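Long-range contact in lysyl-trna-dependent l-ysyl-phosphatidylgycerol synthase (Bacillus licheniformis, PDB 4V36), which transfers lysine from lysyl-tRNA to the membrane lipid phosphatidylglycerol, a modification linked to bacterial resistance: residues R159-S169 with F186-I196. Residues are numbered along the deposited sequence; the frame is centred on the assembly and turned at random.
Sequences REFLNELRQVS and FQEDYLQKAPI
Glu188 OE2 is gripped by two arginines of helix 159-173: Arg159 NH1 lies 2.5 Å from it, while Arg166 NH2 adds a weak bond to the same oxygen at 3.3 Å. Arg159 also gives NH2 to Glu188 OE1, 2.8 Å away and almost straight at 178°, making an end-on, two-pronged salt bridge. The carboxylate lies at the edge of the Arg159 guanidinium, but the two planes are turned 59° apart and both oxygens are met from above the carboxylate plane. Arg159 gets there by folding its chain at chi2 and chi3, whereas Glu188 reaches out extended. Two positive groups on one acid should favour its charged form.

Next to this network Phe186 pushes its ring against the helix. Phe186 CE1 sits against one face of the Arg166 guanidinium, toward its rim and 3.5 Å from Arg166 NH2, with the planes 65° apart; Leu165 CB meets the ring edge, and Phe186 CD2 packs on Ser169 CB. Leu191 CD1, from the same segment, covers the centre of one ring face. A water bridges Phe186 O, at 2.5 Å, and more weakly Arg166 NH1. Deeper in, Leu165 CD1 and Ile196 CD1 meet tip to tip at 3.7 Å. Leu162 CD1 rests near Gln192 NE2, whose amide oxygen is bonded to Phe157 N.

Ser169 OG bonds Arg227, and Tyr190 OH bonds Asp224; both partners line the lysine amide pocket. The contact thus packs helix 159-173 against the short helix 188-191 and the start of strand 196-200, beside that pocket, probably the lysyl site, in a fold consistent with the acetyltransferase-like (GNAT) family.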
loop_
_atom_site.group_PDB
_atom_site.type_symbol
_atom_site.label_atom_id
_atom_site.label_comp_id
_atom_site.label_asym_id
_atom_site.label_seq_id
_atom_site.Cartn_x
_atom_site.Cartn_y
_atom_site.Cartn_z
ATOM N N ARG A 159 -16.877 12.477 -15.250
ATOM C CA ARG A 159 -16.037 13.621 -14.924
ATOM C C ARG A 159 -16.610 14.392 -13.741
ATOM O O ARG A 159 -15.866 14.890 -12.897
ATOM C CB ARG A 159 -15.886 14.543 -16.137
ATOM C CG ARG A 159 -15.116 15.826 -15.862
ATOM C CD ARG A 159 -13.748 15.540 -15.269
ATOM N NE ARG A 159 -12.937 14.701 -16.146
ATOM C CZ ARG A 159 -11.742 14.220 -15.820
ATOM N NH1 ARG A 159 -11.218 14.492 -14.633
ATOM N NH2 ARG A 159 -11.073 13.464 -16.681
ATOM N N GLU A 160 -17.935 14.484 -13.682
ATOM C CA GLU A 160 -18.602 15.177 -12.586
ATOM C C GLU A 160 -18.284 14.510 -11.253
ATOM O O GLU A 160 -18.072 15.184 -10.245
ATOM C CB GLU A 160 -20.115 15.216 -12.809
ATOM C CG GLU A 160 -20.887 15.898 -11.689
ATOM C CD GLU A 160 -22.374 15.998 -11.975
ATOM O OE1 GLU A 160 -22.786 15.665 -13.106
ATOM O OE2 GLU A 160 -23.128 16.410 -11.068
ATOM N N PHE A 161 -18.244 13.182 -11.261
ATOM C CA PHE A 161 -17.928 12.417 -10.062
ATOM C C PHE A 161 -16.462 12.592 -9.675
ATOM O O PHE A 161 -16.141 12.788 -8.504
ATOM C CB PHE A 161 -18.247 10.936 -10.274
ATOM C CG PHE A 161 -18.045 10.092 -9.049
ATOM C CD1 PHE A 161 -18.899 10.210 -7.965
ATOM C CD2 PHE A 161 -17.012 9.173 -8.985
ATOM C CE1 PHE A 161 -18.719 9.433 -6.835
ATOM C CE2 PHE A 161 -16.828 8.393 -7.859
ATOM C CZ PHE A 161 -17.682 8.523 -6.783
ATOM N N LEU A 162 -15.580 12.527 -10.667
ATOM C CA LEU A 162 -14.148 12.687 -10.433
ATOM C C LEU A 162 -13.813 14.099 -9.958
ATOM O O LEU A 162 -12.932 14.284 -9.118
ATOM C CB LEU A 162 -13.360 12.355 -11.700
ATOM C CG LEU A 162 -13.446 10.901 -12.170
ATOM C CD1 LEU A 162 -12.648 10.697 -13.450
ATOM C CD2 LEU A 162 -12.965 9.955 -11.081
ATOM N N ASN A 163 -14.518 15.090 -10.498
ATOM C CA ASN A 163 -14.338 16.473 -10.068
ATOM C C ASN A 163 -14.650 16.647 -8.588
ATOM O O ASN A 163 -13.948 17.368 -7.878
ATOM C CB ASN A 163 -15.215 17.415 -10.894
ATOM C CG ASN A 163 -14.650 17.680 -12.273
ATOM O OD1 ASN A 163 -13.459 17.485 -12.515
ATOM N ND2 ASN A 163 -15.501 18.135 -13.184
ATOM N N GLU A 164 -15.705 15.982 -8.127
ATOM C CA GLU A 164 -16.099 16.045 -6.725
ATOM C C GLU A 164 -15.072 15.353 -5.834
ATOM O O GLU A 164 -14.856 15.756 -4.691
ATOM C CB GLU A 164 -17.481 15.420 -6.526
ATOM C CG GLU A 164 -18.602 16.173 -7.226
ATOM C CD GLU A 164 -19.932 15.451 -7.153
ATOM O OE1 GLU A 164 -19.982 14.350 -6.567
ATOM O OE2 GLU A 164 -20.929 15.984 -7.685
ATOM N N LEU A 165 -14.440 14.310 -6.364
ATOM C CA LEU A 165 -13.393 13.609 -5.632
ATOM C C LEU A 165 -12.118 14.440 -5.587
ATOM O O LEU A 165 -11.396 14.430 -4.591
ATOM C CB LEU A 165 -13.105 12.245 -6.261
ATOM C CG LEU A 165 -14.255 11.237 -6.308
ATOM C CD1 LEU A 165 -13.760 9.902 -6.833
ATOM C CD2 LEU A 165 -14.893 11.073 -4.941
ATOM N N ARG A 166 -11.846 15.159 -6.673
ATOM C CA ARG A 166 -10.647 15.987 -6.759
ATOM C C ARG A 166 -10.707 17.145 -5.769
ATOM O O ARG A 166 -9.707 17.481 -5.133
ATOM C CB ARG A 166 -10.454 16.521 -8.181
ATOM C CG ARG A 166 -9.224 17.401 -8.339
ATOM C CD ARG A 166 -9.034 17.857 -9.777
ATOM N NE ARG A 166 -8.777 16.741 -10.683
ATOM C CZ ARG A 166 -7.587 16.174 -10.852
ATOM N NH1 ARG A 166 -6.537 16.612 -10.170
ATOM N NH2 ARG A 166 -7.446 15.164 -11.700
ATOM N N GLN A 167 -11.885 17.750 -5.645
ATOM C CA GLN A 167 -12.095 18.840 -4.697
ATOM C C GLN A 167 -11.822 18.376 -3.271
ATOM O O GLN A 167 -11.205 19.091 -2.482
ATOM C CB GLN A 167 -13.519 19.387 -4.813
ATOM C CG GLN A 167 -13.808 20.079 -6.136
ATOM C CD GLN A 167 -15.267 20.460 -6.292
ATOM O OE1 GLN A 167 -16.089 20.190 -5.416
ATOM N NE2 GLN A 167 -15.597 21.090 -7.413
ATOM N N VAL A 168 -12.282 17.171 -2.951
ATOM C CA VAL A 168 -12.015 16.564 -1.653
ATOM C C VAL A 168 -10.526 16.255 -1.502
ATOM O O VAL A 168 -9.930 16.510 -0.454
ATOM C CB VAL A 168 -12.833 15.272 -1.457
ATOM C CG1 VAL A 168 -12.397 14.544 -0.194
ATOM C CG2 VAL A 168 -14.322 15.587 -1.416
ATOM N N SER A 169 -9.932 15.715 -2.560
ATOM C CA SER A 169 -8.518 15.357 -2.552
ATOM C C SER A 169 -7.619 16.582 -2.406
ATOM O O SER A 169 -6.723 16.601 -1.562
ATOM C CB SER A 169 -8.154 14.594 -3.827
ATOM O OG SER A 169 -6.765 14.320 -3.880
ATOM N N PHE A 186 -3.727 10.689 -6.880
ATOM C CA PHE A 186 -4.936 10.968 -7.641
ATOM C C PHE A 186 -4.663 10.978 -9.143
ATOM O O PHE A 186 -4.333 12.018 -9.714
ATOM C CB PHE A 186 -5.543 12.304 -7.206
ATOM C CG PHE A 186 -6.991 12.463 -7.579
ATOM C CD1 PHE A 186 -7.354 12.851 -8.859
ATOM C CD2 PHE A 186 -7.988 12.228 -6.647
ATOM C CE1 PHE A 186 -8.686 12.996 -9.204
ATOM C CE2 PHE A 186 -9.322 12.374 -6.985
ATOM C CZ PHE A 186 -9.670 12.759 -8.265
ATOM N N GLN A 187 -4.791 9.815 -9.772
ATOM C CA GLN A 187 -4.728 9.716 -11.226
ATOM C C GLN A 187 -6.014 9.094 -11.753
ATOM O O GLN A 187 -6.454 8.052 -11.270
ATOM C CB GLN A 187 -3.522 8.893 -11.679
ATOM C CG GLN A 187 -3.396 8.806 -13.193
ATOM C CD GLN A 187 -2.493 7.679 -13.642
ATOM O OE1 GLN A 187 -2.938 6.545 -13.814
ATOM N NE2 GLN A 187 -1.216 7.985 -13.840
ATOM N N GLU A 188 -6.606 9.740 -12.750
ATOM C CA GLU A 188 -7.901 9.334 -13.281
ATOM C C GLU A 188 -7.887 7.919 -13.860
ATOM O O GLU A 188 -8.804 7.142 -13.609
ATOM C CB GLU A 188 -8.357 10.342 -14.334
ATOM C CG GLU A 188 -8.481 11.754 -13.780
ATOM C CD GLU A 188 -8.598 12.804 -14.862
ATOM O OE1 GLU A 188 -8.561 12.440 -16.056
ATOM O OE2 GLU A 188 -8.726 13.997 -14.515
ATOM N N ASP A 189 -6.849 7.589 -14.626
ATOM C CA ASP A 189 -6.683 6.235 -15.153
ATOM C C ASP A 189 -6.664 5.208 -14.027
ATOM O O ASP A 189 -7.343 4.183 -14.091
ATOM C CB ASP A 189 -5.394 6.125 -15.973
ATOM C CG ASP A 189 -5.574 6.565 -17.410
ATOM O OD1 ASP A 189 -6.644 6.283 -17.990
ATOM O OD2 ASP A 189 -4.642 7.188 -17.963
ATOM N N TYR A 190 -5.877 5.501 -12.998
ATOM C CA TYR A 190 -5.733 4.625 -11.843
ATOM C C TYR A 190 -7.049 4.452 -11.092
ATOM O O TYR A 190 -7.383 3.351 -10.652
ATOM C CB TYR A 190 -4.655 5.183 -10.908
ATOM C CG TYR A 190 -4.504 4.444 -9.598
ATOM C CD1 TYR A 190 -4.060 3.130 -9.566
ATOM C CD2 TYR A 190 -4.783 5.072 -8.391
ATOM C CE1 TYR A 190 -3.913 2.455 -8.369
ATOM C CE2 TYR A 190 -4.638 4.405 -7.188
ATOM C CZ TYR A 190 -4.203 3.097 -7.184
ATOM O OH TYR A 190 -4.058 2.427 -5.991
ATOM N N LEU A 191 -7.800 5.540 -10.963
ATOM C CA LEU A 191 -9.050 5.525 -10.210
ATOM C C LEU A 191 -10.162 4.745 -10.912
ATOM O O LEU A 191 -11.133 4.334 -10.276
ATOM C CB LEU A 191 -9.514 6.957 -9.935
ATOM C CG LEU A 191 -8.651 7.752 -8.953
ATOM C CD1 LEU A 191 -9.198 9.161 -8.770
ATOM C CD2 LEU A 191 -8.557 7.028 -7.619
ATOM N N GLN A 192 -10.023 4.544 -12.218
ATOM C CA GLN A 192 -11.016 3.796 -12.986
ATOM C C GLN A 192 -10.834 2.287 -12.833
ATOM O O GLN A 192 -11.665 1.505 -13.292
ATOM C CB GLN A 192 -10.945 4.171 -14.470
ATOM C CG GLN A 192 -11.278 5.624 -14.781
ATOM C CD GLN A 192 -12.765 5.918 -14.727
ATOM O OE1 GLN A 192 -13.585 5.022 -14.531
ATOM N NE2 GLN A 192 -13.121 7.184 -14.906
ATOM N N LYS A 193 -9.747 1.886 -12.181
ATOM C CA LYS A 193 -9.368 0.479 -12.111
ATOM C C LYS A 193 -9.976 -0.263 -10.920
ATOM O O LYS A 193 -9.787 -1.471 -10.777
ATOM C CB LYS A 193 -7.844 0.351 -12.059
ATOM C CG LYS A 193 -7.126 0.885 -13.286
ATOM C CD LYS A 193 -7.376 0.006 -14.495
ATOM C CE LYS A 193 -6.607 0.505 -15.709
ATOM N NZ LYS A 193 -7.060 1.857 -16.141
ATOM N N ALA A 194 -10.704 0.452 -10.070
ATOM C CA ALA A 194 -11.211 -0.141 -8.836
ATOM C C ALA A 194 -12.444 0.593 -8.321
ATOM O O ALA A 194 -12.662 1.755 -8.663
ATOM C CB ALA A 194 -10.113 -0.147 -7.775
ATOM N N PRO A 195 -13.264 -0.088 -7.501
ATOM C CA PRO A 195 -14.417 0.575 -6.880
ATOM C C PRO A 195 -13.996 1.734 -5.986
ATOM O O PRO A 195 -12.902 1.710 -5.419
ATOM C CB PRO A 195 -15.060 -0.541 -6.051
ATOM C CG PRO A 195 -14.628 -1.799 -6.710
ATOM C CD PRO A 195 -13.242 -1.533 -7.212
ATOM N N ILE A 196 -14.856 2.740 -5.868
ATOM C CA ILE A 196 -14.579 3.874 -4.999
ATOM C C ILE A 196 -15.672 4.026 -3.953
ATOM O O ILE A 196 -16.848 4.173 -4.286
ATOM C CB ILE A 196 -14.449 5.186 -5.793
ATOM C CG1 ILE A 196 -13.235 5.127 -6.721
ATOM C CG2 ILE A 196 -14.328 6.370 -4.848
ATOM C CD1 ILE A 196 -13.032 6.384 -7.535
HETATM O O HOH W 1 -4.020 14.524 -9.718
#